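Local coordinates for solute-binding protein (Thermoactinomyces vulgaris, PDB 2ZYO) that binds maltodextrins such as maltotetraose, as well as cyclodextrins, and probably hands them on to a membrane transport system for uptake, at residues Lys37-Glu42 against Lys306-Ser311; Gly30-Asn35 against Lys314-Ile319. All coordinates share one frame; numbering follows the deposited sequence.

Contact 1. Residues Lys37-Glu42 against Lys306-Ser311; sequences KKWAGE and KEALAS
Lys-38 and Trp-39 carry the 37-42 side of this contact, meeting Glu-307, Ala-308 and Ser-311 on a nearly antiparallel helix (157° between the two directions). Lys-38 comes first, its aliphatic chain passing beside the serine, CD 4.1 Å from Ser-311 OG, while its CE lies over the rim of one indole face. Trp-39 follows and fills the gap between axes 10.9 Å apart. With CG anti to its carbonyl carbon (chi1 -68°), its flat ring reaches the other helix. Ala-308 suits the face opposite Lys-38, because its small side chain lets the backbone come close: its CA sits 3.9 Å from the centroid of the five-membered ring in a CH-pi contact. At the ring edge, Trp-39 NE1 donates to Ser-311 OG at 2.9 Å, nearly in the indole plane, satisfying the polar atom of a buried side chain. The Glu-307 and Trp-39 side chains cross at about a right angle, Glu-307 CG 3.6 Å from Trp-39 CH2 and OE2 at the ring edge. Beyond this pair, Trp-39 also rests on Phe-302 of helix 293-302, while Lys-37 and Ala-40 pack on strand 50-55, so helix 30-47 touches both that strand and helix 306-316.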
loop_
_atom_site.group_PDB
_atom_site.type_symbol
_atom_site.label_atom_id
_atom_site.label_comp_id
_atom_site.label_asym_id
_atom_site.label_seq_id
_atom_site.Cartn_x
_atom_site.Cartn_y
_atom_site.Cartn_z
ATOM N N LYS A 37 -20.613 3.348 8.420
ATOM C CA LYS A 37 -21.847 3.704 9.123
ATOM C C LYS A 37 -22.945 2.667 8.874
ATOM O O LYS A 37 -23.697 2.325 9.789
ATOM C CB LYS A 37 -22.321 5.109 8.731
ATOM C CG LYS A 37 -21.466 6.240 9.299
ATOM C CD LYS A 37 -22.078 7.606 9.000
ATOM C CE LYS A 37 -21.187 8.752 9.471
ATOM N NZ LYS A 37 -20.951 8.780 10.941
ATOM N N LYS A 38 -23.020 2.155 7.645
ATOM C CA LYS A 38 -24.001 1.127 7.299
ATOM C C LYS A 38 -23.797 -0.143 8.126
ATOM O O LYS A 38 -24.734 -0.640 8.761
ATOM C CB LYS A 38 -23.951 0.788 5.803
ATOM C CG LYS A 38 -24.874 -0.361 5.410
ATOM C CD LYS A 38 -24.566 -0.893 4.022
ATOM C CE LYS A 38 -25.336 -2.176 3.738
ATOM N NZ LYS A 38 -26.816 -1.983 3.728
ATOM N N TRP A 39 -22.573 -0.659 8.117
ATOM C CA TRP A 39 -22.296 -1.928 8.783
ATOM C C TRP A 39 -22.233 -1.820 10.303
ATOM O O TRP A 39 -22.627 -2.756 11.002
ATOM C CB TRP A 39 -21.083 -2.621 8.156
ATOM C CG TRP A 39 -21.441 -3.064 6.780
ATOM C CD1 TRP A 39 -21.078 -2.473 5.605
ATOM C CD2 TRP A 39 -22.311 -4.146 6.436
ATOM N NE1 TRP A 39 -21.646 -3.139 4.546
ATOM C CE2 TRP A 39 -22.407 -4.171 5.028
ATOM C CE3 TRP A 39 -23.009 -5.107 7.181
ATOM C CZ2 TRP A 39 -23.170 -5.125 4.347
ATOM C CZ3 TRP A 39 -23.768 -6.052 6.503
ATOM C CH2 TRP A 39 -23.841 -6.052 5.099
ATOM N N ALA A 40 -21.777 -0.674 10.808
ATOM C CA ALA A 40 -21.914 -0.367 12.232
ATOM C C ALA A 40 -23.394 -0.388 12.609
ATOM O O ALA A 40 -23.774 -0.950 13.639
ATOM C CB ALA A 40 -21.307 0.977 12.550
ATOM N N GLY A 41 -24.225 0.206 11.753
ATOM C CA GLY A 41 -25.675 0.207 11.946
ATOM C C GLY A 41 -26.267 -1.190 12.033
ATOM O O GLY A 41 -27.118 -1.456 12.889
ATOM N N GLU A 42 -25.812 -2.080 11.151
ATOM C CA GLU A 42 -26.254 -3.479 11.159
ATOM C C GLU A 42 -25.812 -4.219 12.424
ATOM O O GLU A 42 -26.555 -5.050 12.946
ATOM C CB GLU A 42 -25.765 -4.226 9.912
ATOM C CG GLU A 42 -26.434 -3.791 8.603
ATOM C CD GLU A 42 -27.903 -4.192 8.502
ATOM O OE1 GLU A 42 -28.322 -5.179 9.150
ATOM O OE2 GLU A 42 -28.645 -3.521 7.757
ATOM N N LYS A 306 -17.466 -11.490 4.833
ATOM C CA LYS A 306 -17.642 -11.578 3.385
ATOM C C LYS A 306 -18.717 -10.601 2.896
ATOM O O LYS A 306 -18.496 -9.862 1.939
ATOM C CB LYS A 306 -17.975 -13.012 2.965
ATOM C CG LYS A 306 -18.014 -13.220 1.456
ATOM C CD LYS A 306 -18.381 -14.654 1.105
ATOM C CE LYS A 306 -18.696 -14.793 -0.381
ATOM N NZ LYS A 306 -19.140 -16.169 -0.751
ATOM N N GLU A 307 -19.860 -10.588 3.580
ATOM C CA GLU A 307 -20.969 -9.701 3.235
ATOM C C GLU A 307 -20.593 -8.221 3.353
ATOM O O GLU A 307 -20.891 -7.428 2.457
ATOM C CB GLU A 307 -22.187 -10.005 4.114
ATOM C CG GLU A 307 -23.468 -9.309 3.672
ATOM C CD GLU A 307 -24.634 -9.517 4.629
ATOM O OE1 GLU A 307 -24.443 -10.108 5.716
ATOM O OE2 GLU A 307 -25.753 -9.084 4.287
ATOM N N ALA A 308 -19.947 -7.858 4.460
ATOM C CA ALA A 308 -19.571 -6.466 4.713
ATOM C C ALA A 308 -18.544 -5.951 3.710
ATOM O O ALA A 308 -18.656 -4.824 3.231
ATOM C CB ALA A 308 -19.059 -6.294 6.142
ATOM N N LEU A 309 -17.555 -6.784 3.386
ATOM C CA LEU A 309 -16.493 -6.376 2.467
ATOM C C LEU A 309 -16.906 -6.409 0.992
ATOM O O LEU A 309 -16.369 -5.649 0.184
ATOM C CB LEU A 309 -15.204 -7.173 2.710
ATOM C CG LEU A 309 -14.481 -6.905 4.038
ATOM C CD1 LEU A 309 -13.197 -7.711 4.131
ATOM C CD2 LEU A 309 -14.191 -5.420 4.245
ATOM N N ALA A 310 -17.857 -7.279 0.647
ATOM C CA ALA A 310 -18.456 -7.262 -0.689
ATOM C C ALA A 310 -19.150 -5.921 -0.896
ATOM O O ALA A 310 -18.957 -5.260 -1.921
ATOM C CB ALA A 310 -19.443 -8.405 -0.858
ATOM N N SER A 311 -19.937 -5.522 0.102
ATOM C CA SER A 311 -20.588 -4.215 0.130
ATOM C C SER A 311 -19.569 -3.078 0.075
ATOM O O SER A 311 -19.721 -2.137 -0.712
ATOM C CB SER A 311 -21.463 -4.098 1.382
ATOM O OG SER A 311 -21.811 -2.753 1.660
#

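Contact 2. Residues Gly30-Asn35 against Lys314-Ile319; sequences GVQLNN and KETGEI
The C-terminal end of helix 306-316, closed by an ST turn at Thr-316, packs through Glu-315, Thr-316 and Glu-318 against Val-31, Gln-32 and Asn-35 at the start of helix 30-47. In the turn, Thr-316 OG1 accepts from the backbone N of Glu-318 at 3.2 Å, and it is also bonded to Arg-312 O. Threonine suits this place because its methyl remains available for packing: with chi1 at 69° the hydroxyl lies between the backbone N and the carbonyl carbon, and CG2 faces Gln-32, 3.9 Å from its CG. Gly-317 then leaves the helix with phi 80°, a conformation readily adopted without a CB. Val-31 adds an apolar touch, its CG2 4.0 Å from Thr-316 CA.

The direct hydrogen bond between the segments runs from Asn-35 ND2 to Glu-315 OE2, 2.8 Å long and nearly straight at 167°. The acceptor lies in the amide plane, whereas the donor reaches the carboxylate from its anti side, somewhat out of plane. Gln-32 extends across Glu-318 at about a right angle, yet its NE2, 3.4 Å from Glu-318 OE2, is poorly aimed there and bonds instead to Asp-29 OD1. An alanine at Gln-32, lacking CG, is likely to thin the packing on the Thr-316 methyl, which would keep Val-31 beside it, and to leave Asp-29 OD1 without the amide donor.

Glu-318 forms salt bridges with Arg-312 through OE1 and Lys-282 through OE2, and its side chain is about 9 Å from a glucose unit of the bound sugar. Two cationic partners would be expected to stabilise the ionised carboxylate, with the neutral amide of Gln-32 close by and adding no charge.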
loop_
_atom_site.group_PDB
_atom_site.type_symbol
_atom_site.label_atom_id
_atom_site.label_comp_id
_atom_site.label_asym_id
_atom_site.label_seq_id
_atom_site.Cartn_x
_atom_site.Cartn_y
_atom_site.Cartn_z
ATOM N N GLY A 30 -16.339 10.319 1.600
ATOM C CA GLY A 30 -17.742 10.147 1.967
ATOM C C GLY A 30 -18.230 8.712 1.923
ATOM O O GLY A 30 -18.890 8.255 2.857
ATOM N N VAL A 31 -17.907 8.000 0.844
ATOM C CA VAL A 31 -18.377 6.618 0.664
ATOM C C VAL A 31 -17.744 5.620 1.644
ATOM O O VAL A 31 -18.405 4.670 2.074
ATOM C CB VAL A 31 -18.257 6.108 -0.809
ATOM C CG1 VAL A 31 -19.056 6.999 -1.751
ATOM C CG2 VAL A 31 -16.800 6.000 -1.259
ATOM N N GLN A 32 -16.477 5.841 1.994
ATOM C CA GLN A 32 -15.798 5.008 2.988
ATOM C C GLN A 32 -16.465 5.166 4.348
ATOM O O GLN A 32 -16.683 4.182 5.058
ATOM C CB GLN A 32 -14.314 5.369 3.095
ATOM C CG GLN A 32 -13.465 4.911 1.918
ATOM C CD GLN A 32 -11.982 5.161 2.131
ATOM O OE1 GLN A 32 -11.419 4.812 3.170
ATOM N NE2 GLN A 32 -11.336 5.753 1.133
ATOM N N LEU A 33 -16.789 6.411 4.693
ATOM C CA LEU A 33 -17.428 6.732 5.964
ATOM C C LEU A 33 -18.832 6.140 6.048
ATOM O O LEU A 33 -19.179 5.492 7.037
ATOM C CB LEU A 33 -17.465 8.251 6.180
ATOM C CG LEU A 33 -18.061 8.797 7.484
ATOM C CD1 LEU A 33 -17.213 8.426 8.700
ATOM C CD2 LEU A 33 -18.242 10.309 7.401
ATOM N N ASN A 34 -19.627 6.358 5.005
ATOM C CA ASN A 34 -21.006 5.877 4.982
ATOM C C ASN A 34 -21.130 4.353 4.933
ATOM O O ASN A 34 -22.077 3.795 5.487
ATOM C CB ASN A 34 -21.798 6.536 3.851
ATOM C CG ASN A 34 -21.845 8.053 3.976
ATOM O OD1 ASN A 34 -21.772 8.606 5.076
ATOM N ND2 ASN A 34 -21.969 8.730 2.844
ATOM N N ASN A 35 -20.177 3.680 4.284
ATOM C CA ASN A 35 -20.157 2.216 4.294
ATOM C C ASN A 35 -19.940 1.665 5.700
ATOM O O ASN A 35 -20.613 0.718 6.117
ATOM C CB ASN A 35 -19.099 1.648 3.346
ATOM C CG ASN A 35 -19.165 0.138 3.253
ATOM O OD1 ASN A 35 -18.403 -0.566 3.913
ATOM N ND2 ASN A 35 -20.100 -0.369 2.457
ATOM N N LYS A 314 -18.028 -2.688 -3.456
ATOM C CA LYS A 314 -18.976 -2.137 -4.424
ATOM C C LYS A 314 -19.201 -0.635 -4.224
ATOM O O LYS A 314 -19.388 0.102 -5.196
ATOM C CB LYS A 314 -20.297 -2.913 -4.391
ATOM C CG LYS A 314 -20.171 -4.352 -4.895
ATOM C CD LYS A 314 -21.460 -5.135 -4.709
ATOM C CE LYS A 314 -21.248 -6.616 -4.973
ATOM N NZ LYS A 314 -22.489 -7.407 -4.745
ATOM N N GLU A 315 -19.160 -0.188 -2.970
ATOM C CA GLU A 315 -19.325 1.227 -2.642
ATOM C C GLU A 315 -18.054 2.045 -2.869
ATOM O O GLU A 315 -18.106 3.125 -3.463
ATOM C CB GLU A 315 -19.778 1.404 -1.187
ATOM C CG GLU A 315 -21.255 1.163 -0.933
ATOM C CD GLU A 315 -21.784 2.013 0.213
ATOM O OE1 GLU A 315 -22.223 3.154 -0.040
ATOM O OE2 GLU A 315 -21.766 1.544 1.367
ATOM N N THR A 316 -16.921 1.526 -2.395
ATOM C CA THR A 316 -15.670 2.296 -2.345
ATOM C C THR A 316 -14.709 2.029 -3.502
ATOM O O THR A 316 -13.851 2.866 -3.799
ATOM C CB THR A 316 -14.888 2.043 -1.035
ATOM O OG1 THR A 316 -14.391 0.699 -1.027
ATOM C CG2 THR A 316 -15.767 2.280 0.192
ATOM N N GLY A 317 -14.830 0.860 -4.127
ATOM C CA GLY A 317 -13.929 0.459 -5.208
ATOM C C GLY A 317 -12.588 -0.071 -4.725
ATOM O O GLY A 317 -11.724 -0.423 -5.535
ATOM N N GLU A 318 -12.414 -0.125 -3.405
ATOM C CA GLU A 318 -11.187 -0.634 -2.798
ATOM C C GLU A 318 -11.253 -2.150 -2.682
ATOM O O GLU A 318 -12.230 -2.701 -2.165
ATOM C CB GLU A 318 -10.945 -0.000 -1.423
ATOM C CG GLU A 318 -10.831 1.527 -1.433
ATOM C CD GLU A 318 -10.299 2.101 -0.126
ATOM O OE1 GLU A 318 -10.557 1.520 0.950
ATOM O OE2 GLU A 318 -9.613 3.146 -0.171
ATOM N N ILE A 319 -10.209 -2.815 -3.170
ATOM C CA ILE A 319 -10.147 -4.276 -3.189
ATOM C C ILE A 319 -10.061 -4.852 -1.776
ATOM O O ILE A 319 -9.131 -4.538 -1.040
ATOM C CB ILE A 319 -8.943 -4.776 -4.027
ATOM C CG1 ILE A 319 -9.047 -4.258 -5.463
ATOM C CG2 ILE A 319 -8.867 -6.304 -4.010
ATOM C CD1 ILE A 319 -7.757 -4.364 -6.252
HETATM O O HOH W 1 -21.330 4.960 1.290
#

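From the N terminus, the chain enters helix 30-47, which supplies first the 30-35 side of contact 2 and then the 37-42 side of contact 1. It runs on through most of the sheet and helix framework before returning as helix 306-316, whose first part closes contact 1 and whose end, with the residues after it, closes contact 2. The loop of contact 1 is therefore nested inside that of contact 2, as fits the nearly antiparallel segments of contact 1. The centres of the two contacts lie about 10 Å apart, and a probable hydrogen bond joins Ser-311 OG to Asn-35 ND2 at 3.0 Å. Together they fasten an early helix to a late one along successive turns.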